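Local coordinates for Glyco_hydro_cc domain-containing protein (PDB 6UB0), which probably hydrolyses beta-1,3-glucan as a curdlan-specific exo-beta-1,3-glucanase of glycoside hydrolase family 128, here binding laminaribiose at its -2 and -1 subsites, at residues F73-I78 / V174-G179; A91-Y96 / G107-S112. All blocks are in the same frame, centred on the assembly; numbering follows the deposited sequence.

Contact 1 (F73-I78 / V174-G179); sequences FNEPDI and VTEFEG. With GLC (alpha-D-glucopyranose), chain B.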
loop_
_atom_site.group_PDB
_atom_site.type_symbol
_atom_site.label_atom_id
_atom_site.label_comp_id
_atom_site.label_asym_id
_atom_site.label_seq_id
_atom_site.Cartn_x
_atom_site.Cartn_y
_atom_site.Cartn_z
ATOM N N PHE A 73 9.564 -2.356 1.039
ATOM C CA PHE A 73 9.838 -2.707 -0.369
ATOM C C PHE A 73 8.533 -3.056 -1.106
ATOM O O PHE A 73 7.575 -3.602 -0.549
ATOM C CB PHE A 73 10.878 -3.833 -0.398
ATOM C CG PHE A 73 11.847 -3.752 0.773
ATOM C CD1 PHE A 73 12.704 -2.665 0.921
ATOM C CD2 PHE A 73 11.892 -4.762 1.735
ATOM C CE1 PHE A 73 13.596 -2.574 1.986
ATOM C CE2 PHE A 73 12.794 -4.676 2.807
ATOM C CZ PHE A 73 13.621 -3.577 2.938
ATOM N N ASN A 74 8.524 -2.718 -2.382
ATOM C CA ASN A 74 7.396 -3.017 -3.314
ATOM C C ASN A 74 7.524 -4.405 -3.945
ATOM O O ASN A 74 8.262 -4.534 -4.922
ATOM C CB ASN A 74 7.321 -1.982 -4.406
ATOM C CG ASN A 74 5.964 -2.021 -5.055
ATOM O OD1 ASN A 74 4.959 -1.815 -4.402
ATOM N ND2 ASN A 74 5.947 -2.372 -6.324
ATOM N N GLU A 75 6.687 -5.331 -3.535
ATOM C CA GLU A 75 6.608 -6.661 -4.251
ATOM C C GLU A 75 8.003 -7.285 -4.326
ATOM O O GLU A 75 8.556 -7.588 -5.405
ATOM C CB GLU A 75 5.922 -6.542 -5.617
ATOM C CG GLU A 75 4.414 -6.353 -5.499
ATOM C CD GLU A 75 3.629 -6.436 -6.780
ATOM O OE1 GLU A 75 4.267 -6.760 -7.823
ATOM O OE2 GLU A 75 2.368 -6.278 -6.675
ATOM N N PRO A 76 8.627 -7.553 -3.150
ATOM C CA PRO A 76 9.897 -8.280 -3.141
ATOM C C PRO A 76 9.734 -9.703 -3.728
ATOM O O PRO A 76 10.706 -10.284 -4.225
ATOM C CB PRO A 76 10.270 -8.254 -1.643
ATOM C CG PRO A 76 8.930 -8.187 -0.926
ATOM C CD PRO A 76 8.126 -7.250 -1.801
ATOM N N ASP A 77 8.515 -10.227 -3.672
ATOM C CA ASP A 77 8.115 -11.550 -4.233
ATOM C C ASP A 77 7.966 -11.536 -5.764
ATOM O O ASP A 77 7.663 -12.640 -6.297
ATOM C CB ASP A 77 6.795 -12.037 -3.630
ATOM C CG ASP A 77 5.585 -11.142 -3.935
ATOM O OD1 ASP A 77 5.738 -9.868 -3.888
ATOM O OD2 ASP A 77 4.496 -11.696 -4.108
ATOM N N ILE A 78 8.275 -10.452 -6.487
ATOM C CA ILE A 78 8.142 -10.388 -7.976
ATOM C C ILE A 78 9.468 -9.939 -8.576
ATOM O O ILE A 78 10.025 -8.952 -8.136
ATOM C CB ILE A 78 6.960 -9.475 -8.379
ATOM C CG1 ILE A 78 5.628 -10.013 -7.839
ATOM C CG2 ILE A 78 6.934 -9.207 -9.883
ATOM C CD1 ILE A 78 5.038 -11.228 -8.570
ATOM N N VAL A 174 -3.961 -2.310 2.398
ATOM C CA VAL A 174 -4.079 -2.814 1.001
ATOM C C VAL A 174 -3.636 -1.679 0.086
ATOM O O VAL A 174 -4.473 -0.782 -0.277
ATOM C CB VAL A 174 -5.487 -3.307 0.619
ATOM C CG1 VAL A 174 -5.435 -3.999 -0.725
ATOM C CG2 VAL A 174 -6.130 -4.228 1.655
ATOM N N THR A 175 -2.362 -1.604 -0.160
ATOM C CA THR A 175 -1.758 -0.404 -0.814
ATOM C C THR A 175 -1.995 -0.443 -2.322
ATOM O O THR A 175 -1.713 0.541 -2.965
ATOM C CB THR A 175 -0.289 -0.210 -0.431
ATOM O OG1 THR A 175 0.459 -1.392 -0.653
ATOM C CG2 THR A 175 -0.082 0.093 1.046
ATOM N N GLU A 176 -2.434 -1.593 -2.863
ATOM C CA GLU A 176 -2.874 -1.704 -4.268
ATOM C C GLU A 176 -4.043 -2.689 -4.316
ATOM O O GLU A 176 -3.862 -3.820 -3.905
ATOM C CB GLU A 176 -1.832 -2.283 -5.209
ATOM C CG GLU A 176 -0.631 -1.418 -5.505
ATOM C CD GLU A 176 0.392 -2.007 -6.449
ATOM O OE1 GLU A 176 0.107 -3.060 -7.055
ATOM O OE2 GLU A 176 1.503 -1.466 -6.525
ATOM N N PHE A 177 -5.167 -2.292 -4.903
ATOM C CA PHE A 177 -6.115 -3.301 -5.443
ATOM C C PHE A 177 -6.723 -2.809 -6.750
ATOM O O PHE A 177 -6.949 -1.612 -6.904
ATOM C CB PHE A 177 -7.123 -3.630 -4.355
ATOM C CG PHE A 177 -7.983 -2.462 -3.968
ATOM C CD1 PHE A 177 -9.170 -2.209 -4.642
ATOM C CD2 PHE A 177 -7.611 -1.615 -2.939
ATOM C CE1 PHE A 177 -9.946 -1.109 -4.302
ATOM C CE2 PHE A 177 -8.417 -0.560 -2.580
ATOM C CZ PHE A 177 -9.604 -0.333 -3.243
ATOM N N GLU A 178 -6.985 -3.744 -7.678
ATOM C CA GLU A 178 -7.469 -3.392 -9.027
ATOM C C GLU A 178 -8.405 -4.500 -9.499
ATOM O O GLU A 178 -7.908 -5.618 -9.660
ATOM C CB GLU A 178 -6.261 -3.198 -9.946
ATOM C CG GLU A 178 -6.643 -3.023 -11.381
ATOM C CD GLU A 178 -5.505 -2.917 -12.369
ATOM O OE1 GLU A 178 -4.459 -3.624 -12.188
ATOM O OE2 GLU A 178 -5.690 -2.126 -13.335
ATOM N N GLY A 179 -9.701 -4.198 -9.639
ATOM C CA GLY A 179 -10.703 -5.069 -10.296
ATOM C C GLY A 179 -10.813 -4.772 -11.787
ATOM O O GLY A 179 -11.425 -3.711 -12.132
HETATM C C1 GLC B . 2.042 -4.099 -9.356
HETATM C C2 GLC B . 3.329 -3.275 -9.198
HETATM C C3 GLC B . 3.475 -2.259 -10.332
HETATM C C4 GLC B . 3.298 -2.981 -11.695
HETATM C C5 GLC B . 2.062 -3.839 -11.724
HETATM C C6 GLC B . 1.813 -4.611 -13.037
HETATM O O1 GLC B . 0.848 -3.302 -9.376
HETATM O O2 GLC B . 3.474 -2.533 -7.962
HETATM O O3 GLC B . 4.740 -1.609 -10.213
HETATM O O4 GLC B . 3.100 -2.020 -12.676
HETATM O O5 GLC B . 2.158 -4.764 -10.640
HETATM O O6 GLC B . 3.083 -4.922 -13.531
#
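Asn74 and Glu176 approach without bonding, their side chains crossing at about a right angle with Asn74 OD1 4.1 Å from Glu176 OE2, and the O2 hydroxyl of a bound glucose joins them. Asn74 CG stands anti to the backbone N (chi1 -162°), which carries the amide across to the sugar. There Asn74 ND2 gives a nearly straight hydrogen bond (171° at the hydrogen) to glucose O2, 3.0 Å away. The same hydroxyl donates to Glu176 OE2 at 2.7 Å, so it accepts from one segment and gives to the other. Glu176 leaves the strand with an extended chain, and its second oxygen, OE1, lies 2.4 Å from glucose O1; the separation is so short that its detail is doubtful. The carboxylate thus appears to face both O1 and O2.

Glu75 comes from the other segment, also extended beyond CG, and its side chain crosses that of Glu176 at about a right angle. The two carboxylate planes are turned 51° apart, and Glu75 OE2 is 4.0 Å from Glu176 OE1. No hydrogen bond links the acids. Instead, Glu75 OE2 is bound by His142 and lies 3.5 Å from the anomeric carbon C1. Other residues of the sugar pocket hold these groups: Gln81 OE1 also accepts from Asn74 ND2, while Trp29 and His144 bind OE2 and OE1 of Glu176 respectively.

Backbone atoms do not bridge the two segments, so this buried contact runs through three side chains and the sugar. A loop following one barrel strand and a residue on a later strand converge on the anomeric centre, and the Asn-Glu pair facing a second glutamate is consistent with the active site of a clan GH-A TIM-barrel hydrolase, here the sugar-binding pocket with glucose in place.

Contact 2 (A91-Y96 / G107-S112); sequences AAYQKY and GSPAVS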
loop_
_atom_site.group_PDB
_atom_site.type_symbol
_atom_site.label_atom_id
_atom_site.label_comp_id
_atom_site.label_asym_id
_atom_site.label_seq_id
_atom_site.Cartn_x
_atom_site.Cartn_y
_atom_site.Cartn_z
ATOM N N ALA A 91 16.847 -8.634 6.668
ATOM C CA ALA A 91 18.135 -7.964 6.901
ATOM C C ALA A 91 17.968 -6.483 6.610
ATOM O O ALA A 91 18.299 -5.668 7.483
ATOM C CB ALA A 91 19.211 -8.588 6.037
ATOM N N ALA A 92 17.494 -6.148 5.416
ATOM C CA ALA A 92 17.447 -4.745 4.959
ATOM C C ALA A 92 16.339 -4.010 5.719
ATOM O O ALA A 92 16.439 -2.777 5.843
ATOM C CB ALA A 92 17.251 -4.705 3.473
ATOM N N TYR A 93 15.300 -4.744 6.148
ATOM C CA TYR A 93 14.176 -4.147 6.904
ATOM C C TYR A 93 14.758 -3.669 8.222
ATOM O O TYR A 93 14.700 -2.456 8.468
ATOM C CB TYR A 93 13.020 -5.100 7.212
ATOM C CG TYR A 93 11.792 -4.371 7.704
ATOM C CD1 TYR A 93 10.853 -3.820 6.831
ATOM C CD2 TYR A 93 11.560 -4.214 9.063
ATOM C CE1 TYR A 93 9.730 -3.131 7.304
ATOM C CE2 TYR A 93 10.453 -3.531 9.544
ATOM C CZ TYR A 93 9.527 -2.987 8.672
ATOM O OH TYR A 93 8.463 -2.332 9.237
ATOM N N GLN A 94 15.312 -4.635 8.973
ATOM C CA GLN A 94 15.891 -4.443 10.323
ATOM C C GLN A 94 16.878 -3.301 10.255
ATOM O O GLN A 94 16.847 -2.467 11.189
ATOM C CB GLN A 94 16.549 -5.719 10.824
ATOM C CG GLN A 94 15.525 -6.601 11.501
ATOM C CD GLN A 94 16.162 -7.878 11.949
ATOM O OE1 GLN A 94 16.897 -7.906 12.931
ATOM N NE2 GLN A 94 15.860 -8.937 11.237
ATOM N N LYS A 95 17.680 -3.277 9.193
ATOM C CA LYS A 95 18.716 -2.241 8.956
ATOM C C LYS A 95 18.098 -0.863 8.685
ATOM O O LYS A 95 18.568 0.097 9.306
ATOM C CB LYS A 95 19.663 -2.612 7.815
ATOM C CG LYS A 95 20.784 -1.609 7.553
ATOM C CD LYS A 95 21.942 -2.214 6.736
ATOM C CE LYS A 95 22.616 -1.216 5.809
ATOM N NZ LYS A 95 23.701 -0.435 6.471
ATOM N N TYR A 96 17.156 -0.756 7.748
ATOM C CA TYR A 96 16.800 0.519 7.070
ATOM C C TYR A 96 15.452 1.057 7.579
ATOM O O TYR A 96 15.259 2.277 7.536
ATOM C CB TYR A 96 16.794 0.341 5.544
ATOM C CG TYR A 96 18.158 0.340 4.893
ATOM C CD1 TYR A 96 18.891 1.509 4.793
ATOM C CD2 TYR A 96 18.685 -0.808 4.310
ATOM C CE1 TYR A 96 20.134 1.539 4.180
ATOM C CE2 TYR A 96 19.922 -0.797 3.673
ATOM C CZ TYR A 96 20.655 0.386 3.616
ATOM O OH TYR A 96 21.906 0.439 3.030
ATOM N N GLY A 107 5.452 0.013 7.799
ATOM C CA GLY A 107 4.652 -0.920 7.005
ATOM C C GLY A 107 5.533 -1.968 6.377
ATOM O O GLY A 107 6.608 -1.644 5.921
ATOM N N SER A 108 5.124 -3.214 6.429
ATOM C CA SER A 108 5.930 -4.312 5.856
ATOM C C SER A 108 6.201 -4.087 4.363
ATOM O O SER A 108 5.551 -3.287 3.684
ATOM C CB SER A 108 5.212 -5.601 6.024
ATOM O OG SER A 108 4.308 -5.737 4.965
ATOM N N PRO A 109 7.152 -4.832 3.786
ATOM C CA PRO A 109 7.206 -4.935 2.325
ATOM C C PRO A 109 5.803 -5.379 1.901
ATOM O O PRO A 109 5.111 -6.149 2.597
ATOM C CB PRO A 109 8.286 -5.985 2.077
ATOM C CG PRO A 109 9.077 -5.989 3.371
ATOM C CD PRO A 109 8.020 -5.842 4.431
ATOM N N ALA A 110 5.391 -4.920 0.722
ATOM C CA ALA A 110 4.044 -5.144 0.166
ATOM C C ALA A 110 4.101 -6.317 -0.825
ATOM O O ALA A 110 4.867 -6.211 -1.785
ATOM C CB ALA A 110 3.544 -3.925 -0.577
ATOM N N VAL A 111 3.456 -7.421 -0.509
ATOM C CA VAL A 111 3.486 -8.592 -1.429
ATOM C C VAL A 111 2.346 -8.525 -2.441
ATOM O O VAL A 111 1.280 -8.043 -2.132
ATOM C CB VAL A 111 3.542 -9.911 -0.659
ATOM C CG1 VAL A 111 4.895 -9.982 0.015
ATOM C CG2 VAL A 111 2.412 -10.051 0.341
ATOM N N SER A 112 2.530 -9.267 -3.543
ATOM C CA SER A 112 1.488 -9.541 -4.558
ATOM C C SER A 112 0.460 -10.524 -3.989
ATOM O O SER A 112 0.585 -10.943 -2.828
ATOM C CB SER A 112 2.081 -10.012 -5.886
ATOM O OG SER A 112 2.499 -11.378 -5.846
#
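Tyr93 reaches Gly107 because its chi1 of -167° sends the ring away from its own backbone N and outward from the helix, while a chi2 of 85° turns the ring plane nearly perpendicular to the plane through CA, CB and CG. The ring consequently presents an edge to the strand: Tyr93 CE1 lies 3.7 Å from Gly107 O, which sits near the ring plane. That is a C-H edge beside a carbonyl, and no hydrogen bond crosses the contact.

The same side of the phenol ring then runs along the strand. Tyr93 CE1 comes within 4.2 Å of Ser108 CA, and Tyr93 CD1 meets Pro109 CD, likewise at 4.2 Å; both approach the ring obliquely. The proline ring is the apolar partner, and its other neighbours, Phe73 and Phe126, extend this packing into the adjoining loop and helix 119-130. The phenol OH of this buried tyrosine is hydrogen-bonded to the backbone O of Lys135.

Ser108 turns its CB away from the helix, so it is Ser108 CA that meets the tyrosine ring. Its OG is hydrogen-bonded to Ala140 N, which links the residue to the next strand, 138-146. The same OG lies 2.5 Å from Pro109 O, a very short separation whose detail is doubtful.

Helix and strand axes are 10.2 Å apart at closest approach and run at 146°, closer to antiparallel than to parallel. Such spacing is that of a helix packed on the outside of a parallel sheet, and Tyr93 is the residue of segment 91-96 that reaches across to 107-112; here helix 86-96 and strand 105-111 form the second half of a beta-alpha-beta crossover in the TIM barrel.

Overall arrangement
The centres of contact 1 and contact 2 are about 13 Å apart, and both reach the same parallel five-stranded sheet. Along the chain the order is 73-78, 91-96, 107-112, 174-179, so contact 2 falls wholly between the two halves of contact 1. Segments 73-78 and 107-112 join them directly: Glu75 N is 2.7 Å from Ala110 O and Asp77 OD2 is 2.7 Å from Ser112 OG, both probable hydrogen bonds. Strand 105-111 thus touches the outer helix 86-96 near its start and the sugar-binding loop near its end, linking the barrel's outer layer to the pocket.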